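Local coordinates for protein dihydroxyacetone kinase (Citrobacter freundii, PDB 1UN8) that catalyses the ATP-dependent phosphorylation of dihydroxyacetone to dihydroxyacetone phosphate, working as a homodimer with divalent metal ions, at residues G72-A77 against L157-A162. Residues are numbered along the deposited sequence; the frame is centred on the assembly and turned at random.
Sequences GMLTAA and LVHKIA
With CG anti to its carbonyl carbon (chi1 -72°), Met73 runs its chain out straight before a bend at chi3 (94°) turns the terminal methyl onto helix 155-167. There CE rests 3.6 Å from His159 CB and touches the backbone N of Lys160, while SD packs 3.9 Å from Lys160 CD. An unbranched, flexible thioether suits this place, because it can follow the uneven surface between the two helix residues. On the helix, His159 also holds CG anti to its carbonyl carbon, which brings the imidazole to the side facing Leu74. CD1 of that leucine lies over the ring centre in a CH-pi contact, and CD2 packs 3.4 Å from His159 CD2. The branched leucine end thus covers a flat ring whose NE2 is hydrogen-bonded to His65.

Gly72 has a positive phi (95°), where a side chain would crowd the preceding carbonyl O. A water joins Gly72 O, 2.6 Å away, to Lys160 O and NZ; the ammonium also bonds to Ala317 O and Thr320 O. The contact packs the loop entering strand 76-80 against a helix lying on strands 52-59 and 104-109 of the same sheet. The His159 side chain is about 7 Å from that of substrate-binding Lys109. No direct hydrogen bond crosses; cohesion comes from apolar packing and one water, which donates to both carbonyl oxygens and accepts from the ammonium.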
loop_
_atom_site.group_PDB
_atom_site.type_symbol
_atom_site.label_atom_id
_atom_site.label_comp_id
_atom_site.label_asym_id
_atom_site.label_seq_id
_atom_site.Cartn_x
_atom_site.Cartn_y
_atom_site.Cartn_z
ATOM N N GLY A 72 20.522 -12.104 8.200
ATOM C CA GLY A 72 19.438 -13.060 8.367
ATOM C C GLY A 72 18.676 -13.360 7.083
ATOM O O GLY A 72 17.823 -14.261 7.058
ATOM N N MET A 73 18.968 -12.598 6.025
ATOM C CA MET A 73 18.315 -12.779 4.732
ATOM C C MET A 73 19.249 -12.504 3.562
ATOM O O MET A 73 20.446 -12.770 3.639
ATOM C CB MET A 73 17.065 -11.890 4.615
ATOM C CG MET A 73 15.897 -12.360 5.469
ATOM S SD MET A 73 14.327 -11.480 5.211
ATOM C CE MET A 73 13.545 -12.553 4.006
ATOM N N LEU A 74 18.693 -11.965 2.482
ATOM C CA LEU A 74 19.456 -11.689 1.276
ATOM C C LEU A 74 20.770 -10.953 1.471
ATOM O O LEU A 74 20.859 -10.029 2.275
ATOM C CB LEU A 74 18.574 -10.926 0.288
ATOM C CG LEU A 74 17.974 -11.752 -0.858
ATOM C CD1 LEU A 74 17.586 -13.144 -0.382
ATOM C CD2 LEU A 74 16.775 -11.005 -1.428
ATOM N N THR A 75 21.787 -11.380 0.724
ATOM C CA THR A 75 23.114 -10.769 0.777
ATOM C C THR A 75 23.152 -9.650 -0.244
ATOM O O THR A 75 23.757 -8.609 -0.023
ATOM C CB THR A 75 24.221 -11.790 0.439
ATOM O OG1 THR A 75 24.291 -12.776 1.476
ATOM C CG2 THR A 75 25.569 -11.101 0.306
ATOM N N ALA A 76 22.490 -9.874 -1.372
ATOM C CA ALA A 76 22.432 -8.887 -2.436
ATOM C C ALA A 76 21.218 -9.183 -3.302
ATOM O O ALA A 76 20.649 -10.270 -3.231
ATOM C CB ALA A 76 23.705 -8.950 -3.274
ATOM N N ALA A 77 20.822 -8.211 -4.118
ATOM C CA ALA A 77 19.679 -8.375 -5.015
ATOM C C ALA A 77 20.052 -7.770 -6.359
ATOM O O ALA A 77 20.601 -6.668 -6.422
ATOM C CB ALA A 77 18.424 -7.678 -4.435
ATOM N N LEU A 157 9.636 -16.203 1.748
ATOM C CA LEU A 157 9.666 -17.102 2.886
ATOM C C LEU A 157 10.869 -18.008 2.681
ATOM O O LEU A 157 11.464 -18.501 3.643
ATOM C CB LEU A 157 8.390 -17.931 2.974
ATOM C CG LEU A 157 7.118 -17.136 3.263
ATOM C CD1 LEU A 157 5.965 -18.122 3.424
ATOM C CD2 LEU A 157 7.288 -16.279 4.511
ATOM N N VAL A 158 11.237 -18.213 1.418
ATOM C CA VAL A 158 12.386 -19.042 1.099
ATOM C C VAL A 158 13.648 -18.263 1.466
ATOM O O VAL A 158 14.605 -18.832 1.996
ATOM C CB VAL A 158 12.404 -19.426 -0.399
ATOM C CG1 VAL A 158 13.688 -20.159 -0.739
ATOM C CG2 VAL A 158 11.213 -20.322 -0.710
ATOM N N HIS A 159 13.650 -16.959 1.202
ATOM C CA HIS A 159 14.808 -16.138 1.545
ATOM C C HIS A 159 15.046 -16.249 3.053
ATOM O O HIS A 159 16.171 -16.405 3.507
ATOM C CB HIS A 159 14.571 -14.656 1.207
ATOM C CG HIS A 159 14.584 -14.342 -0.257
ATOM N ND1 HIS A 159 15.020 -15.238 -1.210
ATOM C CD2 HIS A 159 14.286 -13.200 -0.923
ATOM C CE1 HIS A 159 14.993 -14.660 -2.399
ATOM N NE2 HIS A 159 14.554 -13.423 -2.251
ATOM N N LYS A 160 13.961 -16.172 3.813
ATOM C CA LYS A 160 14.013 -16.223 5.267
ATOM C C LYS A 160 14.729 -17.459 5.797
ATOM O O LYS A 160 15.597 -17.369 6.665
ATOM C CB LYS A 160 12.593 -16.179 5.839
ATOM C CG LYS A 160 12.521 -15.800 7.313
ATOM C CD LYS A 160 13.187 -14.443 7.555
ATOM C CE LYS A 160 13.064 -14.014 9.009
ATOM N NZ LYS A 160 13.769 -14.938 9.943
ATOM N N ILE A 161 14.341 -18.620 5.286
ATOM C CA ILE A 161 14.946 -19.875 5.706
ATOM C C ILE A 161 16.398 -19.967 5.244
ATOM O O ILE A 161 17.284 -20.332 6.024
ATOM C CB ILE A 161 14.123 -21.066 5.167
ATOM C CG1 ILE A 161 12.953 -21.336 6.118
ATOM C CG2 ILE A 161 15.009 -22.278 4.968
ATOM C CD1 ILE A 161 13.305 -22.286 7.243
ATOM N N ALA A 162 16.644 -19.636 3.983
ATOM C CA ALA A 162 17.995 -19.677 3.464
ATOM C C ALA A 162 18.891 -18.766 4.304
ATOM O O ALA A 162 20.007 -19.136 4.680
ATOM C CB ALA A 162 18.003 -19.225 2.014
HETATM O O HOH W 1 16.333 -15.541 8.713
#